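Local coordinates for tudor domain-containing protein 1 (Mus musculus, PDB 4B9W) that helps silence transposons in the male germline as a scaffold for Piwi proteins and piRNA factors, its third extended Tudor domain binding arginine-methylated Piwi peptides, at residues W8-F13 and P125-M129; V15-V21 and K159-V165; M26-F32 and A147-Q152; W132-I136 and I187-I192. One frame throughout, in Å; residues are numbered along the deposited sequence.

Contact 1: residues W8-F13 and P125-M129; sequences WTWVEF and PFQGM
Trp-8, Trp-10 and Phe-126 form an aromatic cluster where the N-terminal lead-in of the extended Tudor domain crosses the linker running from the five-stranded Tudor sheet to strand 129-133. The Phe-126 and Trp-8 rings are nearly parallel (14°) but slid apart, with Phe-126 CE2 3.3 Å from Trp-8 CD2, over one face of the indole. Toward Trp-10 the same phenyl ring turns its edge, a T-shaped pair, while Phe-126 CB lies over that indole's face, 3.4 Å from Trp-10 CE3. Large flat side chains suit a join between two irregular loops, since they cover much surface without regular pairing. A single backbone bridge fixes the crossing: Phe-126 N donates to Thr-9 O at 2.8 Å, and Val-11 N gives a weak bond to Phe-126 O. Farther along, Met-129 bends at chi2 and chi3 (-56° and -49°), which folds SD back to 3.7 Å from Val-11 CB and brings CE to the edge of the Phe-13 ring. With an alanine at Trp-8, the Phe-126 ring would probably lose the indole lying nearly parallel to it, with a gap beside its CE2 and CZ. Around the cluster, Trp-8 and Phe-126 touch strand 81-90, whereas Met-129 packs on strand 31-36 and Phe-13 on strand 160-168.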
# COMPACT_ATOMS: atom_id res chain seq x y z
N TRP A 8 -4.37 -18.63 10.75
CA TRP A 8 -4.04 -19.09 9.41
C TRP A 8 -2.56 -19.01 9.16
O TRP A 8 -1.84 -18.39 9.92
CB TRP A 8 -4.81 -18.24 8.41
CG TRP A 8 -4.69 -16.76 8.72
CD1 TRP A 8 -5.52 -15.97 9.50
CD2 TRP A 8 -3.62 -15.87 8.29
NE1 TRP A 8 -5.06 -14.68 9.56
CE2 TRP A 8 -3.92 -14.55 8.85
CE3 TRP A 8 -2.49 -16.02 7.52
CZ2 TRP A 8 -3.11 -13.46 8.64
CZ3 TRP A 8 -1.68 -14.91 7.30
CH2 TRP A 8 -1.98 -13.65 7.84
N THR A 9 -2.11 -19.60 8.05
CA THR A 9 -0.69 -19.54 7.68
C THR A 9 -0.51 -19.19 6.21
O THR A 9 -1.48 -19.15 5.45
CB THR A 9 0.00 -20.89 7.98
OG1 THR A 9 -0.57 -21.91 7.16
CG2 THR A 9 -0.17 -21.29 9.49
N TRP A 10 0.73 -18.91 5.84
CA TRP A 10 1.12 -18.82 4.45
C TRP A 10 1.79 -20.08 4.03
O TRP A 10 2.11 -20.91 4.86
CB TRP A 10 2.08 -17.67 4.25
CG TRP A 10 1.42 -16.36 4.52
CD1 TRP A 10 1.44 -15.63 5.70
CD2 TRP A 10 0.56 -15.58 3.61
NE1 TRP A 10 0.69 -14.49 5.58
CE2 TRP A 10 0.14 -14.40 4.36
CE3 TRP A 10 0.14 -15.73 2.31
CZ2 TRP A 10 -0.66 -13.43 3.79
CZ3 TRP A 10 -0.68 -14.76 1.76
CH2 TRP A 10 -1.07 -13.64 2.48
N VAL A 11 2.01 -20.22 2.72
CA VAL A 11 2.81 -21.31 2.21
C VAL A 11 4.20 -21.10 2.77
O VAL A 11 4.66 -19.96 2.89
CB VAL A 11 2.85 -21.36 0.66
CG1 VAL A 11 3.73 -22.50 0.17
CG2 VAL A 11 1.45 -21.50 0.10
N GLU A 12 4.86 -22.19 3.13
CA GLU A 12 6.17 -22.13 3.77
C GLU A 12 7.24 -22.75 2.88
O GLU A 12 6.96 -23.72 2.15
CB GLU A 12 6.11 -22.84 5.13
CG GLU A 12 5.22 -22.14 6.16
CD GLU A 12 5.74 -20.78 6.55
OE1 GLU A 12 6.85 -20.43 6.09
OE2 GLU A 12 5.08 -20.04 7.33
N PHE A 13 8.45 -22.18 2.96
CA PHE A 13 9.59 -22.58 2.14
C PHE A 13 10.88 -22.82 2.92
O PHE A 13 11.07 -22.31 4.03
CB PHE A 13 9.91 -21.48 1.10
CG PHE A 13 8.75 -21.10 0.25
CD1 PHE A 13 8.44 -21.83 -0.89
CD2 PHE A 13 7.92 -20.05 0.61
CE1 PHE A 13 7.35 -21.51 -1.67
CE2 PHE A 13 6.83 -19.72 -0.17
CZ PHE A 13 6.54 -20.45 -1.30
N PRO A 125 -3.07 -23.31 3.61
CA PRO A 125 -2.28 -22.07 3.72
C PRO A 125 -2.69 -21.08 2.65
O PRO A 125 -3.09 -21.49 1.56
CB PRO A 125 -0.83 -22.54 3.50
CG PRO A 125 -0.85 -24.00 3.82
CD PRO A 125 -2.22 -24.51 3.50
N PHE A 126 -2.58 -19.79 2.95
CA PHE A 126 -2.80 -18.75 1.95
C PHE A 126 -1.80 -18.88 0.81
O PHE A 126 -0.60 -19.06 1.02
CB PHE A 126 -2.78 -17.35 2.58
CG PHE A 126 -3.90 -17.07 3.57
CD1 PHE A 126 -4.96 -17.97 3.77
CD2 PHE A 126 -3.91 -15.88 4.30
CE1 PHE A 126 -5.96 -17.69 4.68
CE2 PHE A 126 -4.93 -15.60 5.22
CZ PHE A 126 -5.94 -16.51 5.41
N GLN A 127 -2.31 -18.80 -0.42
CA GLN A 127 -1.58 -19.26 -1.62
C GLN A 127 -1.00 -18.14 -2.48
O GLN A 127 -0.20 -18.42 -3.35
CB GLN A 127 -2.48 -20.11 -2.51
CG GLN A 127 -2.89 -21.44 -1.93
CD GLN A 127 -1.74 -22.39 -1.71
OE1 GLN A 127 -0.85 -22.51 -2.55
NE2 GLN A 127 -1.74 -23.09 -0.57
N GLY A 128 -1.44 -16.90 -2.28
CA GLY A 128 -0.89 -15.77 -3.01
C GLY A 128 0.36 -15.27 -2.32
O GLY A 128 0.31 -14.43 -1.40
N MET A 129 1.50 -15.81 -2.75
CA MET A 129 2.76 -15.54 -2.09
C MET A 129 3.43 -14.34 -2.72
O MET A 129 3.73 -14.39 -3.93
CB MET A 129 3.67 -16.77 -2.23
CG MET A 129 3.11 -18.01 -1.53
SD MET A 129 2.81 -17.68 0.23
CE MET A 129 4.37 -16.91 0.70

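Contact 2: residues V15-V21 and K159-V165; sequences VDETVDV and KLQARVV
Val-21 and Ala-162 meet at the tight side of this strand pair, Val-21 CG1 lying 3.5 Å from Ala-162 CB, closer than carbons usually pack. Val-21 reaches it by setting CG1 anti to its carbonyl carbon (chi1 -59°), and the small methyl of Ala-162 suits so close an approach. Val-19 and Leu-160 share this face. Strand 31-36 covers the two valines through Phe-36, and Leu-176 of strand 171-178 touches both Val-21 and Ala-162, so branched and compact apolar residues line a buried interior.

The backbones form an antiparallel ladder in the curled sheet of the staphylococcal-nuclease-like, OB-type part expected of an extended Tudor domain. Val-19 and Ala-162 are a hydrogen-bonded pair, with Val-19 N to Ala-162 O at 2.8 Å and Ala-162 N to Val-19 O at 2.7 Å; Val-21 and Leu-160 are the next. Nearer the Asp-16 end, Val-164 N bonds to Glu-17 O at 2.9 Å.

The other face, carrying Thr-18, Asp-20, Gln-161 and Arg-163, is polar and looser. Thr-18 CG2 rests 3.6 Å from Arg-163 CG, methyl against aliphatic stem; beyond it the arginine chain bends at chi3 (74°) and turns the guanidinium toward Asp-16, although the modelled distance of that ion pair is doubtful. At the opposite end Lys-159 lays CD 3.8 Å from Asp-20 CB, its amine near the carboxylate without touching it. Glu-17 turns its carboxylate to Thr-14 N and Lys-38.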
# COMPACT_ATOMS: atom_id res chain seq x y z
N VAL A 15 15.16 -22.25 2.38
CA VAL A 15 16.09 -21.43 1.61
C VAL A 15 16.69 -22.32 0.53
O VAL A 15 17.00 -23.48 0.78
CB VAL A 15 17.17 -20.79 2.52
CG1 VAL A 15 18.18 -20.01 1.70
CG2 VAL A 15 16.50 -19.89 3.56
N ASP A 16 16.77 -21.78 -0.69
CA ASP A 16 17.19 -22.49 -1.91
C ASP A 16 16.26 -23.59 -2.41
O ASP A 16 16.63 -24.32 -3.34
CB ASP A 16 18.61 -23.03 -1.80
CG ASP A 16 19.64 -21.94 -1.94
OD1 ASP A 16 19.32 -20.89 -2.54
OD2 ASP A 16 20.77 -22.14 -1.44
N GLU A 17 15.06 -23.68 -1.86
CA GLU A 17 14.02 -24.55 -2.43
C GLU A 17 13.74 -24.18 -3.89
O GLU A 17 13.62 -23.00 -4.23
CB GLU A 17 12.74 -24.44 -1.62
CG GLU A 17 11.65 -25.41 -2.05
CD GLU A 17 10.41 -25.34 -1.18
OE1 GLU A 17 10.50 -24.88 -0.01
OE2 GLU A 17 9.34 -25.77 -1.66
N THR A 18 13.67 -25.18 -4.76
CA THR A 18 13.26 -24.93 -6.15
C THR A 18 11.89 -25.53 -6.40
O THR A 18 11.61 -26.68 -6.06
CB THR A 18 14.28 -25.46 -7.16
OG1 THR A 18 14.40 -26.87 -7.00
CG2 THR A 18 15.59 -24.81 -6.94
N VAL A 19 11.01 -24.72 -6.97
CA VAL A 19 9.61 -25.05 -7.07
C VAL A 19 8.99 -24.32 -8.26
O VAL A 19 9.35 -23.19 -8.58
CB VAL A 19 8.90 -24.71 -5.74
CG1 VAL A 19 9.20 -23.27 -5.36
CG2 VAL A 19 7.40 -25.00 -5.83
N ASP A 20 8.08 -24.98 -8.95
CA ASP A 20 7.42 -24.38 -10.10
C ASP A 20 6.35 -23.40 -9.63
O ASP A 20 5.68 -23.63 -8.62
CB ASP A 20 6.83 -25.44 -11.02
CG ASP A 20 7.89 -26.19 -11.81
OD1 ASP A 20 8.98 -25.62 -12.11
OD2 ASP A 20 7.64 -27.36 -12.13
N VAL A 21 6.26 -22.29 -10.35
CA VAL A 21 5.31 -21.25 -10.08
C VAL A 21 4.55 -20.85 -11.35
O VAL A 21 5.02 -21.06 -12.47
CB VAL A 21 6.00 -19.99 -9.51
CG1 VAL A 21 6.74 -20.31 -8.22
CG2 VAL A 21 6.92 -19.35 -10.55
N LYS A 159 4.55 -21.54 -16.99
CA LYS A 159 4.98 -22.04 -15.71
C LYS A 159 6.50 -21.90 -15.69
O LYS A 159 7.17 -22.30 -16.66
CB LYS A 159 4.53 -23.50 -15.52
CG LYS A 159 5.14 -24.18 -14.29
CD LYS A 159 4.47 -25.53 -14.01
CE LYS A 159 4.73 -26.60 -15.07
NZ LYS A 159 3.80 -27.77 -14.86
N LEU A 160 7.04 -21.32 -14.62
CA LEU A 160 8.48 -21.10 -14.47
C LEU A 160 9.02 -21.83 -13.25
O LEU A 160 8.27 -22.14 -12.33
CB LEU A 160 8.79 -19.58 -14.34
CG LEU A 160 8.23 -18.65 -15.43
CD1 LEU A 160 7.00 -17.90 -14.97
CD2 LEU A 160 9.27 -17.64 -15.89
N GLN A 161 10.32 -22.12 -13.26
CA GLN A 161 11.03 -22.57 -12.06
C GLN A 161 11.41 -21.39 -11.15
O GLN A 161 12.07 -20.44 -11.57
CB GLN A 161 12.32 -23.33 -12.45
CG GLN A 161 13.21 -23.71 -11.29
CD GLN A 161 14.43 -24.51 -11.73
OE1 GLN A 161 15.43 -23.94 -12.14
NE2 GLN A 161 14.33 -25.83 -11.65
N ALA A 162 11.00 -21.47 -9.89
CA ALA A 162 11.39 -20.45 -8.91
C ALA A 162 12.35 -21.09 -7.93
O ALA A 162 12.11 -22.19 -7.43
CB ALA A 162 10.18 -19.89 -8.18
N ARG A 163 13.45 -20.39 -7.68
CA ARG A 163 14.35 -20.75 -6.61
C ARG A 163 14.21 -19.69 -5.52
O ARG A 163 14.38 -18.50 -5.75
CB ARG A 163 15.78 -20.84 -7.11
CG ARG A 163 16.69 -21.46 -6.09
CD ARG A 163 18.02 -21.88 -6.70
NE ARG A 163 18.85 -20.73 -6.97
CZ ARG A 163 19.51 -20.03 -6.04
NH1 ARG A 163 19.42 -20.35 -4.75
NH2 ARG A 163 20.27 -18.99 -6.40
N VAL A 164 13.85 -20.14 -4.33
CA VAL A 164 13.57 -19.27 -3.20
C VAL A 164 14.93 -18.86 -2.60
O VAL A 164 15.51 -19.62 -1.87
CB VAL A 164 12.63 -20.01 -2.19
CG1 VAL A 164 12.27 -19.14 -0.99
CG2 VAL A 164 11.34 -20.48 -2.88
N VAL A 165 15.45 -17.69 -2.93
CA VAL A 165 16.81 -17.28 -2.50
C VAL A 165 16.79 -16.63 -1.12
O VAL A 165 17.70 -16.85 -0.31
CB VAL A 165 17.46 -16.31 -3.54
CG1 VAL A 165 18.81 -15.78 -3.06
CG2 VAL A 165 17.60 -17.00 -4.89

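Contact 3: residues M26-F32 and A147-Q152; sequences MYSPGEF and ATARFQ
Phe-151 holds its CG anti to the backbone N (chi1 -180°), reaching straight off helix 145-155, while Phe-32 sets its CG between backbone N and carbonyl carbon (chi1 61°), presenting a ring face to the incoming ring. The result is a T-shaped pair, planes at 80°, joining the helix to strand 31-36 in the nuclease-like part of the extended Tudor domain. Phe-151 CZ stands over the centre of the Phe-32 ring, and Phe-151 CE2 is 3.5 Å from Phe-32 CD1. Replacing Phe-32 with alanine is likely to leave the Phe-151 edge without the face it points at and its ring freer to turn.

Met-26 bends twice so that SD makes an oblique Met-aromatic contact, 3.4 Å from Phe-151 CD2, and its slim methyl slips against the helix backbone, where CE lies 3.2 Å from Thr-148 O. Such a close fit suits an unbranched, pliable side chain. Between strands 18-26 and 31-36 the chain makes a classic beta bulge, Tyr-27 and Ser-28 both donating to Glu-31 O. It then closes a type I turn, with Ser-28 OG accepting from Gly-30 N in an ST turn. Pro-29, rigid and apolar, slides its ring past Phe-151, with Pro-29 CG 4.0 Å from Phe-151 CD2. The bound Piwi peptide runs beside this corner: Met-26 and Tyr-27 share backbone hydrogen bonds with it, and Glu-31 pairs with one of the peptide's basic side chains. Between the two segments a water sits 2.6 Å from Thr-148 OG1 and bonds weakly to Tyr-27 O.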
# COMPACT_ATOMS: atom_id res chain seq x y z
N MET A 26 0.47 -9.32 -10.62
CA MET A 26 1.66 -8.61 -11.03
C MET A 26 1.49 -7.12 -10.82
O MET A 26 0.48 -6.54 -11.21
CB MET A 26 1.90 -8.89 -12.50
CG MET A 26 2.90 -7.97 -13.17
SD MET A 26 4.60 -8.50 -12.97
CE MET A 26 5.09 -8.31 -14.68
N TYR A 27 2.49 -6.52 -10.18
CA TYR A 27 2.56 -5.08 -10.01
C TYR A 27 3.86 -4.54 -10.54
O TYR A 27 3.87 -3.46 -11.12
CB TYR A 27 2.40 -4.70 -8.54
CG TYR A 27 1.09 -5.05 -7.93
CD1 TYR A 27 0.00 -4.20 -8.04
CD2 TYR A 27 0.92 -6.25 -7.24
CE1 TYR A 27 -1.21 -4.51 -7.46
CE2 TYR A 27 -0.29 -6.57 -6.67
CZ TYR A 27 -1.35 -5.70 -6.78
OH TYR A 27 -2.55 -6.04 -6.21
N SER A 28 4.96 -5.28 -10.31
CA SER A 28 6.32 -4.90 -10.76
C SER A 28 7.28 -6.07 -10.63
O SER A 28 6.91 -7.12 -10.14
CB SER A 28 6.89 -3.70 -9.96
OG SER A 28 7.25 -4.05 -8.63
N PRO A 29 8.55 -5.88 -11.04
CA PRO A 29 9.58 -6.86 -10.70
C PRO A 29 9.88 -6.95 -9.22
O PRO A 29 10.52 -7.92 -8.81
CB PRO A 29 10.81 -6.35 -11.45
CG PRO A 29 10.26 -5.64 -12.62
CD PRO A 29 9.04 -4.94 -12.06
N GLY A 30 9.45 -5.96 -8.43
CA GLY A 30 9.67 -5.96 -6.99
C GLY A 30 8.46 -6.42 -6.19
O GLY A 30 8.50 -6.49 -4.95
N GLU A 31 7.40 -6.74 -6.91
CA GLU A 31 6.13 -7.05 -6.30
C GLU A 31 5.21 -7.82 -7.24
O GLU A 31 4.44 -7.24 -8.02
CB GLU A 31 5.47 -5.74 -5.89
CG GLU A 31 4.16 -5.90 -5.15
CD GLU A 31 3.51 -4.55 -4.87
OE1 GLU A 31 3.81 -3.53 -5.56
OE2 GLU A 31 2.66 -4.50 -3.98
N PHE A 32 5.27 -9.13 -7.14
CA PHE A 32 4.36 -9.96 -7.88
C PHE A 32 4.01 -11.16 -7.05
O PHE A 32 4.70 -11.48 -6.09
CB PHE A 32 4.95 -10.38 -9.24
CG PHE A 32 6.22 -11.19 -9.15
CD1 PHE A 32 7.43 -10.58 -8.90
CD2 PHE A 32 6.18 -12.58 -9.31
CE1 PHE A 32 8.60 -11.33 -8.81
CE2 PHE A 32 7.34 -13.33 -9.23
CZ PHE A 32 8.55 -12.70 -8.99
N ALA A 147 9.58 -1.64 -17.84
CA ALA A 147 10.23 -2.75 -17.11
C ALA A 147 9.17 -3.75 -16.66
O ALA A 147 9.34 -4.98 -16.78
CB ALA A 147 11.04 -2.24 -15.93
N THR A 148 8.05 -3.24 -16.17
CA THR A 148 6.98 -4.12 -15.69
C THR A 148 6.30 -4.89 -16.84
O THR A 148 6.08 -6.10 -16.73
CB THR A 148 5.99 -3.34 -14.80
OG1 THR A 148 6.69 -2.83 -13.66
CG2 THR A 148 4.86 -4.24 -14.33
N ALA A 149 6.01 -4.22 -17.94
CA ALA A 149 5.39 -4.90 -19.09
C ALA A 149 6.34 -5.92 -19.76
O ALA A 149 5.90 -6.98 -20.27
CB ALA A 149 4.87 -3.88 -20.09
N ARG A 150 7.64 -5.64 -19.75
CA ARG A 150 8.58 -6.61 -20.27
C ARG A 150 8.58 -7.86 -19.38
O ARG A 150 8.51 -8.98 -19.89
CB ARG A 150 9.99 -6.02 -20.43
CG ARG A 150 11.03 -7.01 -20.97
CD ARG A 150 10.52 -7.84 -22.15
NE ARG A 150 10.55 -7.13 -23.43
CZ ARG A 150 9.63 -7.20 -24.41
NH1 ARG A 150 8.50 -7.93 -24.31
NH2 ARG A 150 9.83 -6.51 -25.50
N PHE A 151 8.64 -7.66 -18.07
CA PHE A 151 8.57 -8.74 -17.09
C PHE A 151 7.33 -9.60 -17.32
O PHE A 151 7.44 -10.81 -17.41
CB PHE A 151 8.63 -8.14 -15.65
CG PHE A 151 8.58 -9.15 -14.51
CD1 PHE A 151 9.19 -10.40 -14.60
CD2 PHE A 151 7.97 -8.80 -13.31
CE1 PHE A 151 9.14 -11.29 -13.54
CE2 PHE A 151 7.91 -9.69 -12.25
CZ PHE A 151 8.51 -10.94 -12.37
N GLN A 152 6.16 -8.95 -17.45
CA GLN A 152 4.87 -9.61 -17.68
C GLN A 152 4.89 -10.49 -18.94
O GLN A 152 4.43 -11.63 -18.93
CB GLN A 152 3.77 -8.53 -17.76
CG GLN A 152 2.43 -8.95 -18.30
CD GLN A 152 1.75 -9.95 -17.43
OE1 GLN A 152 1.99 -10.01 -16.22
NE2 GLN A 152 0.86 -10.74 -18.02
O HOH W 1 5.32 -0.84 -12.77

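Contact 4: residues W132-I136 and I187-I192; sequences WLVDI and ISDVLI
Leu-133 and Ile-136 form the apolar side of a strand-helix contact, in which the end of strand 129-133 and, past a bend, Ile-136 at the start of strand 136-137 meet helix 187-193 in the nuclease-like part of the extended Tudor domain. Asp-135, in the left-handed helical region (phi 71°), turns the chain between them. Leu-133 points its CD1 branch at the helix, 4.1 Å from Leu-191 CD1 and 4.4 Å from Ile-187 CG2, the two leucine side chains crossing at about a right angle. Ile-136 works mainly through its short branch: with CG2 anti to the carbonyl carbon, that methyl meets Ile-192 CD1 at 3.8 Å and Ser-188 CB at 4.1 Å. These spacings are those of ordinary, unstrained van der Waals packing, and branched aliphatic residues suit it, since one methyl, Leu-133 CD1 or Ile-136 CG2, can touch more than one neighbour. Ser-188, with no more than a CB and a hydroxyl, lets the first turn of the helix come close to Ile-136. Phe-151 of helix 145-155 packs on both Leu-133 and Ile-187, extending the core, while Trp-143 and Val-197 touch Ile-136. On the polar side one water donates to Val-134 O at 2.8 Å and is weakly bonded to Ser-188 OG at 3.3 Å.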
# COMPACT_ATOMS: atom_id res chain seq x y z
N TRP A 132 9.56 -11.11 -5.17
CA TRP A 132 10.31 -10.08 -5.92
C TRP A 132 11.45 -10.77 -6.56
O TRP A 132 11.89 -11.77 -6.07
CB TRP A 132 10.81 -8.96 -5.03
CG TRP A 132 11.48 -9.39 -3.76
CD1 TRP A 132 12.83 -9.64 -3.53
CD2 TRP A 132 10.82 -9.60 -2.46
NE1 TRP A 132 13.04 -10.00 -2.21
CE2 TRP A 132 11.87 -10.00 -1.53
CE3 TRP A 132 9.50 -9.51 -2.01
CZ2 TRP A 132 11.60 -10.29 -0.21
CZ3 TRP A 132 9.24 -9.80 -0.66
CH2 TRP A 132 10.26 -10.18 0.21
N LEU A 133 11.94 -10.27 -7.69
CA LEU A 133 13.11 -10.86 -8.32
C LEU A 133 14.34 -10.40 -7.55
O LEU A 133 14.42 -9.26 -7.15
CB LEU A 133 13.25 -10.43 -9.79
CG LEU A 133 12.20 -10.94 -10.79
CD1 LEU A 133 12.53 -10.43 -12.18
CD2 LEU A 133 12.11 -12.45 -10.78
N VAL A 134 15.30 -11.29 -7.33
CA VAL A 134 16.51 -10.87 -6.63
C VAL A 134 17.52 -10.28 -7.61
O VAL A 134 17.44 -10.49 -8.82
CB VAL A 134 17.14 -12.01 -5.81
CG1 VAL A 134 16.18 -12.44 -4.71
CG2 VAL A 134 17.54 -13.16 -6.72
N ASP A 135 18.45 -9.52 -7.05
CA ASP A 135 19.65 -9.05 -7.74
C ASP A 135 19.38 -7.97 -8.82
O ASP A 135 20.22 -7.74 -9.69
CB ASP A 135 20.48 -10.21 -8.35
CG ASP A 135 20.96 -11.24 -7.30
OD1 ASP A 135 20.94 -10.97 -6.08
OD2 ASP A 135 21.36 -12.34 -7.74
N ILE A 136 18.23 -7.29 -8.71
CA ILE A 136 17.92 -6.12 -9.55
C ILE A 136 17.27 -4.96 -8.78
O ILE A 136 16.78 -5.13 -7.68
CB ILE A 136 16.99 -6.50 -10.72
CG1 ILE A 136 15.67 -7.08 -10.19
CG2 ILE A 136 17.68 -7.48 -11.67
CD1 ILE A 136 14.52 -6.97 -11.16
N ILE A 187 14.89 -14.71 -15.95
CA ILE A 187 14.11 -13.55 -16.31
C ILE A 187 14.89 -12.26 -16.02
O ILE A 187 14.94 -11.34 -16.86
CB ILE A 187 12.72 -13.59 -15.63
CG1 ILE A 187 11.98 -14.93 -15.92
CG2 ILE A 187 11.89 -12.39 -16.05
CD1 ILE A 187 11.93 -15.34 -17.37
N SER A 188 15.55 -12.19 -14.86
CA SER A 188 16.42 -11.04 -14.53
C SER A 188 17.45 -10.70 -15.63
O SER A 188 17.66 -9.53 -15.96
CB SER A 188 17.13 -11.26 -13.18
OG SER A 188 18.09 -12.32 -13.24
N ASP A 189 18.08 -11.73 -16.20
CA ASP A 189 19.00 -11.54 -17.33
C ASP A 189 18.37 -10.71 -18.40
O ASP A 189 18.98 -9.78 -18.91
CB ASP A 189 19.43 -12.87 -17.97
CG ASP A 189 20.50 -12.67 -19.07
OD1 ASP A 189 21.64 -12.28 -18.74
OD2 ASP A 189 20.19 -12.89 -20.26
N VAL A 190 17.15 -11.09 -18.76
CA VAL A 190 16.39 -10.40 -19.79
C VAL A 190 16.27 -8.94 -19.46
O VAL A 190 16.62 -8.09 -20.28
CB VAL A 190 14.98 -10.99 -19.94
CG1 VAL A 190 14.19 -10.25 -21.00
CG2 VAL A 190 15.05 -12.50 -20.23
N LEU A 191 15.78 -8.64 -18.25
CA LEU A 191 15.56 -7.25 -17.82
C LEU A 191 16.86 -6.42 -17.70
O LEU A 191 16.86 -5.21 -17.96
CB LEU A 191 14.81 -7.21 -16.48
CG LEU A 191 13.40 -7.84 -16.43
CD1 LEU A 191 12.73 -7.52 -15.09
CD2 LEU A 191 12.52 -7.41 -17.59
N ILE A 192 17.95 -7.07 -17.29
CA ILE A 192 19.23 -6.37 -17.17
C ILE A 192 19.79 -6.10 -18.57
O ILE A 192 20.12 -4.97 -18.90
CB ILE A 192 20.27 -7.16 -16.35
CG1 ILE A 192 19.75 -7.37 -14.92
CG2 ILE A 192 21.61 -6.43 -16.35
CD1 ILE A 192 20.43 -8.48 -14.16
O HOH W 2 16.86 -12.90 -10.22

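Overall arrangement
Contacts 2, 3 and 4 all reach the curled mixed sheet; contacts 2 and 3 tie the N-terminal strands to the later half of the chain, and contact 4 lies wholly within that half. Contacts 3 and 4 are nearest, centres about 10 Å apart, sharing a core where Phe-151 meets Ile-187 and strands 31-36 and 129-133 run side by side. Contact 2 lies about 14 Å from contact 4, centre to centre, linked through Leu-160 and Ile-187. Contact 1, its centre about 24 Å from that of contact 4, sits toward the Tudor sheet and meets contact 2 through Phe-13 and Val-164. Contact 3 nests within the loop closed by contact 2, consistent with one extended domain in which the peptide lies beside contact 3.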